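Local coordinates for protein internalin (Listeria monocytogenes serotype 4b, PDB 4FMZ) that is a leucine-rich-repeat internalin that probably acts in bacterial adhesion to host cells and their invasion, presumably by binding a partner protein through its repeats, at residues L68-T79 against K89-I100. Sequence-based numbering, arbitrary orientation. Where two conformers were deposited one is given.
Sequences LEYLNLNGNQIT and KLTNLYIGTNKI
N98 reaches across to L73 and I78 of the preceding turn, a rung of the asparagine ladder of a leucine-rich-repeat solenoid. With CG swung beside its own backbone N (chi1 -84°), its amide faces that turn and works at both ends: ND2 gives a hydrogen bond to L73 O at 2.8 Å, a partner lying in the amide plane, while OD1 accepts from I78 N at 3.1 Å and, weakly, from N76 N. N76, the equivalent asparagine one turn earlier, sends ND2 to the opposite face of the same L73 carbonyl, well above its plane, so two amides grip that oxygen.

Strands 70-72 and 92-94 are joined by main-chain bonds in parallel register, Y94 N to L71 O and L73 N to Y94 O among them. On the face carrying Y70, N92 and Y94, the two tyrosines form an edge-to-face pair: CE2 of Y94 lies 3.7 Å from CZ of Y70, off-centre over that ring's face, with the planes at 66°. N92 braces the pair, its CB against Y70 CD2 and its ND2 bonded to Y94 OH at 2.9 Å, in the amide plane. On the opposite face the leucines L71 and L93 lie side by side, both with CG opposite the backbone N, and meet at L71 CD2 and L93 CD1, 3.8 Å apart.

The ladder and the ring pair carry on into both neighbours: beyond strand 48-50, N76 ND2 bonds chiefly to V51 O and N76 OD1 to V56 N, K48 makes a cation-pi contact with Y70, and Y94 meets Y116 of strand 114-116 edge-to-face, its OH bonding to E114 OE1.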
loop_
_atom_site.group_PDB
_atom_site.type_symbol
_atom_site.label_atom_id
_atom_site.label_comp_id
_atom_site.label_asym_id
_atom_site.label_seq_id
_atom_site.Cartn_x
_atom_site.Cartn_y
_atom_site.Cartn_z
ATOM N N LEU A 68 18.381 18.335 9.950
ATOM C CA LEU A 68 17.097 17.631 9.915
ATOM C C LEU A 68 17.229 16.327 9.152
ATOM O O LEU A 68 17.727 16.313 8.021
ATOM C CB LEU A 68 16.014 18.517 9.282
ATOM C CG LEU A 68 14.559 18.128 9.479
ATOM C CD1 LEU A 68 14.134 18.250 10.952
ATOM C CD2 LEU A 68 13.674 18.997 8.621
ATOM N N GLU A 69 16.797 15.231 9.795
ATOM C CA GLU A 69 16.836 13.874 9.242
ATOM C C GLU A 69 15.431 13.328 9.048
ATOM O O GLU A 69 15.196 12.527 8.149
ATOM C CB GLU A 69 17.590 12.935 10.194
ATOM C CG GLU A 69 19.072 13.223 10.382
ATOM C CD GLU A 69 19.731 12.358 11.444
ATOM O OE1 GLU A 69 19.179 11.284 11.779
ATOM O OE2 GLU A 69 20.812 12.749 11.937
ATOM N N TYR A 70 14.509 13.734 9.927
ATOM C CA TYR A 70 13.138 13.252 9.948
ATOM C C TYR A 70 12.182 14.443 9.937
ATOM O O TYR A 70 12.233 15.301 10.813
ATOM C CB TYR A 70 12.954 12.365 11.195
ATOM C CG TYR A 70 11.597 11.736 11.417
ATOM C CD1 TYR A 70 10.504 12.509 11.804
ATOM C CD2 TYR A 70 11.443 10.351 11.414
ATOM C CE1 TYR A 70 9.275 11.927 12.105
ATOM C CE2 TYR A 70 10.218 9.758 11.716
ATOM C CZ TYR A 70 9.132 10.551 12.042
ATOM O OH TYR A 70 7.929 9.975 12.354
ATOM N N LEU A 71 11.315 14.490 8.929
ATOM C CA LEU A 71 10.373 15.580 8.778
ATOM C C LEU A 71 9.014 15.053 8.394
ATOM O O LEU A 71 8.879 14.395 7.359
ATOM C CB LEU A 71 10.884 16.590 7.728
ATOM C CG LEU A 71 9.927 17.738 7.387
ATOM C CD1 LEU A 71 9.692 18.654 8.587
ATOM C CD2 LEU A 71 10.437 18.517 6.215
ATOM N N ASN A 72 8.005 15.349 9.229
ATOM C CA ASN A 72 6.629 14.945 8.994
ATOM C C ASN A 72 5.737 16.192 8.865
ATOM O O ASN A 72 5.438 16.861 9.859
ATOM C CB ASN A 72 6.139 14.006 10.107
ATOM C CG ASN A 72 4.697 13.582 9.988
ATOM O OD1 ASN A 72 3.944 14.022 9.113
ATOM N ND2 ASN A 72 4.265 12.755 10.915
ATOM N N LEU A 73 5.298 16.472 7.635
ATOM C CA LEU A 73 4.419 17.599 7.339
ATOM C C LEU A 73 3.116 17.100 6.696
ATOM O O LEU A 73 2.515 17.783 5.853
ATOM C CB LEU A 73 5.122 18.623 6.444
ATOM C CG LEU A 73 6.293 19.390 7.069
ATOM C CD1 LEU A 73 7.027 20.163 6.022
ATOM C CD2 LEU A 73 5.817 20.345 8.190
ATOM N N ASN A 74 2.650 15.932 7.166
ATOM C CA ASN A 74 1.390 15.299 6.752
ATOM C C ASN A 74 0.211 16.203 6.994
ATOM O O ASN A 74 0.177 16.874 8.030
ATOM C CB ASN A 74 1.142 14.040 7.594
ATOM C CG ASN A 74 1.582 12.760 6.993
ATOM O OD1 ASN A 74 1.049 12.317 5.975
ATOM N ND2 ASN A 74 2.483 12.086 7.686
ATOM N N GLY A 75 -0.760 16.184 6.083
ATOM C CA GLY A 75 -2.017 16.909 6.243
ATOM C C GLY A 75 -1.975 18.413 6.442
ATOM O O GLY A 75 -2.578 18.918 7.387
ATOM N N ASN A 76 -1.306 19.151 5.547
ATOM C CA ASN A 76 -1.280 20.617 5.599
ATOM C C ASN A 76 -1.789 21.165 4.245
ATOM O O ASN A 76 -2.583 20.485 3.586
ATOM C CB ASN A 76 0.124 21.130 5.959
ATOM C CG ASN A 76 0.493 20.864 7.387
ATOM O OD1 ASN A 76 -0.069 21.453 8.301
ATOM N ND2 ASN A 76 1.429 19.962 7.614
ATOM N N GLN A 77 -1.333 22.365 3.832
ATOM C CA GLN A 77 -1.740 22.994 2.570
ATOM C C GLN A 77 -0.486 23.405 1.785
ATOM O O GLN A 77 -0.491 24.416 1.074
ATOM C CB GLN A 77 -2.665 24.209 2.834
ATOM C CG GLN A 77 -3.935 23.906 3.640
ATOM C CD GLN A 77 -4.987 23.196 2.828
ATOM O OE1 GLN A 77 -5.656 23.794 1.983
ATOM N NE2 GLN A 77 -5.176 21.910 3.086
ATOM N N ILE A 78 0.590 22.617 1.913
ATOM C CA ILE A 78 1.863 22.885 1.248
ATOM C C ILE A 78 1.748 22.648 -0.256
ATOM O O ILE A 78 1.211 21.626 -0.682
ATOM C CB ILE A 78 3.005 22.053 1.897
ATOM C CG1 ILE A 78 3.121 22.378 3.413
ATOM C CG2 ILE A 78 4.353 22.301 1.198
ATOM C CD1 ILE A 78 3.689 21.251 4.257
ATOM N N THR A 79 2.244 23.619 -1.052
ATOM C CA THR A 79 2.287 23.544 -2.515
ATOM C C THR A 79 3.742 23.549 -2.979
ATOM O O THR A 79 4.126 22.694 -3.760
ATOM C CB THR A 79 1.494 24.678 -3.186
ATOM O OG1 THR A 79 1.933 25.934 -2.685
ATOM C CG2 THR A 79 -0.004 24.543 -3.003
ATOM N N LYS A 89 20.539 15.855 4.552
ATOM C CA LYS A 89 20.631 14.829 5.608
ATOM C C LYS A 89 19.269 14.127 5.842
ATOM O O LYS A 89 19.182 13.205 6.661
ATOM C CB LYS A 89 21.139 15.432 6.917
ATOM C CG LYS A 89 22.625 15.755 6.913
ATOM C CD LYS A 89 23.056 16.165 8.326
ATOM C CE LYS A 89 24.527 16.424 8.475
ATOM N NZ LYS A 89 24.895 16.585 9.903
ATOM N N LEU A 90 18.211 14.561 5.132
ATOM C CA LEU A 90 16.885 13.943 5.256
ATOM C C LEU A 90 16.909 12.467 4.840
ATOM O O LEU A 90 17.393 12.124 3.748
ATOM C CB LEU A 90 15.818 14.688 4.425
ATOM C CG LEU A 90 15.257 15.972 5.027
ATOM C CD1 LEU A 90 14.405 16.697 4.000
ATOM C CD2 LEU A 90 14.460 15.699 6.309
ATOM N N THR A 91 16.405 11.608 5.741
ATOM C CA THR A 91 16.279 10.167 5.532
ATOM C C THR A 91 14.792 9.793 5.508
ATOM O O THR A 91 14.417 8.879 4.778
ATOM C CB THR A 91 17.047 9.362 6.596
ATOM O OG1 THR A 91 16.513 9.644 7.890
ATOM C CG2 THR A 91 18.557 9.606 6.557
ATOM N N ASN A 92 13.957 10.491 6.315
ATOM C CA ASN A 92 12.513 10.254 6.417
ATOM C C ASN A 92 11.745 11.529 6.118
ATOM O O ASN A 92 11.902 12.526 6.826
ATOM C CB ASN A 92 12.132 9.714 7.806
ATOM C CG ASN A 92 12.872 8.460 8.211
ATOM O OD1 ASN A 92 14.106 8.410 8.268
ATOM N ND2 ASN A 92 12.131 7.417 8.526
ATOM N N LEU A 93 10.933 11.507 5.056
ATOM C CA LEU A 93 10.155 12.673 4.646
ATOM C C LEU A 93 8.709 12.265 4.372
ATOM O O LEU A 93 8.449 11.496 3.437
ATOM C CB LEU A 93 10.813 13.318 3.403
ATOM C CG LEU A 93 10.139 14.537 2.772
ATOM C CD1 LEU A 93 9.956 15.672 3.786
ATOM C CD2 LEU A 93 10.966 15.037 1.608
ATOM N N TYR A 94 7.774 12.782 5.194
ATOM C CA TYR A 94 6.338 12.476 5.108
ATOM C C TYR A 94 5.590 13.740 4.736
ATOM O O TYR A 94 5.415 14.619 5.572
ATOM C CB TYR A 94 5.844 11.882 6.441
ATOM C CG TYR A 94 6.735 10.757 6.934
ATOM C CD1 TYR A 94 6.783 9.527 6.263
ATOM C CD2 TYR A 94 7.597 10.944 8.008
ATOM C CE1 TYR A 94 7.622 8.494 6.692
ATOM C CE2 TYR A 94 8.438 9.915 8.451
ATOM C CZ TYR A 94 8.446 8.687 7.788
ATOM O OH TYR A 94 9.262 7.650 8.199
ATOM N N ILE A 95 5.241 13.884 3.455
ATOM C CA ILE A 95 4.583 15.099 2.977
ATOM C C ILE A 95 3.327 14.774 2.192
ATOM O O ILE A 95 2.959 15.519 1.281
ATOM C CB ILE A 95 5.535 16.045 2.186
ATOM C CG1 ILE A 95 6.457 15.272 1.218
ATOM C CG2 ILE A 95 6.326 16.921 3.150
ATOM C CD1 ILE A 95 7.354 16.166 0.288
ATOM N N GLY A 96 2.656 13.692 2.592
ATOM C CA GLY A 96 1.382 13.284 2.016
ATOM C C GLY A 96 0.259 14.193 2.497
ATOM O O GLY A 96 0.440 14.952 3.449
ATOM N N THR A 97 -0.917 14.106 1.858
ATOM C CA THR A 97 -2.146 14.885 2.132
ATOM C C THR A 97 -1.839 16.416 2.151
ATOM O O THR A 97 -2.190 17.139 3.083
ATOM C CB THR A 97 -2.926 14.384 3.383
ATOM O OG1 THR A 97 -2.047 14.203 4.485
ATOM C CG2 THR A 97 -3.658 13.080 3.135
ATOM N N ASN A 98 -1.162 16.881 1.106
ATOM C CA ASN A 98 -0.845 18.293 0.886
ATOM C C ASN A 98 -1.312 18.637 -0.534
ATOM O O ASN A 98 -2.126 17.893 -1.094
ATOM C CB ASN A 98 0.653 18.560 1.110
ATOM C CG ASN A 98 0.998 18.776 2.554
ATOM O OD1 ASN A 98 0.665 19.801 3.128
ATOM N ND2 ASN A 98 1.654 17.814 3.183
ATOM N N LYS A 99 -0.823 19.732 -1.115
ATOM C CA LYS A 99 -1.220 20.135 -2.462
ATOM C C LYS A 99 0.010 20.191 -3.369
ATOM O O LYS A 99 0.063 21.015 -4.286
ATOM C CB LYS A 99 -1.927 21.506 -2.405
ATOM C CG LYS A 99 -3.288 21.491 -1.728
ATOM C CD LYS A 99 -3.720 22.903 -1.348
ATOM C CE LYS A 99 -5.225 23.080 -1.333
ATOM N NZ LYS A 99 -5.888 22.291 -0.256
ATOM N N ILE A 100 0.990 19.299 -3.124
ATOM C CA ILE A 100 2.252 19.260 -3.860
ATOM C C ILE A 100 2.046 18.684 -5.272
ATOM O O ILE A 100 1.419 17.637 -5.441
ATOM C CB ILE A 100 3.350 18.491 -3.061
ATOM C CG1 ILE A 100 3.720 19.240 -1.752
ATOM C CG2 ILE A 100 4.606 18.281 -3.902
ATOM C CD1 ILE A 100 4.082 18.329 -0.593
HETATM O O HOH W 1 19.168 18.047 6.292
HETATM O O HOH W 2 2.607 11.281 4.372
HETATM O O HOH W 3 -1.114 11.679 4.665
#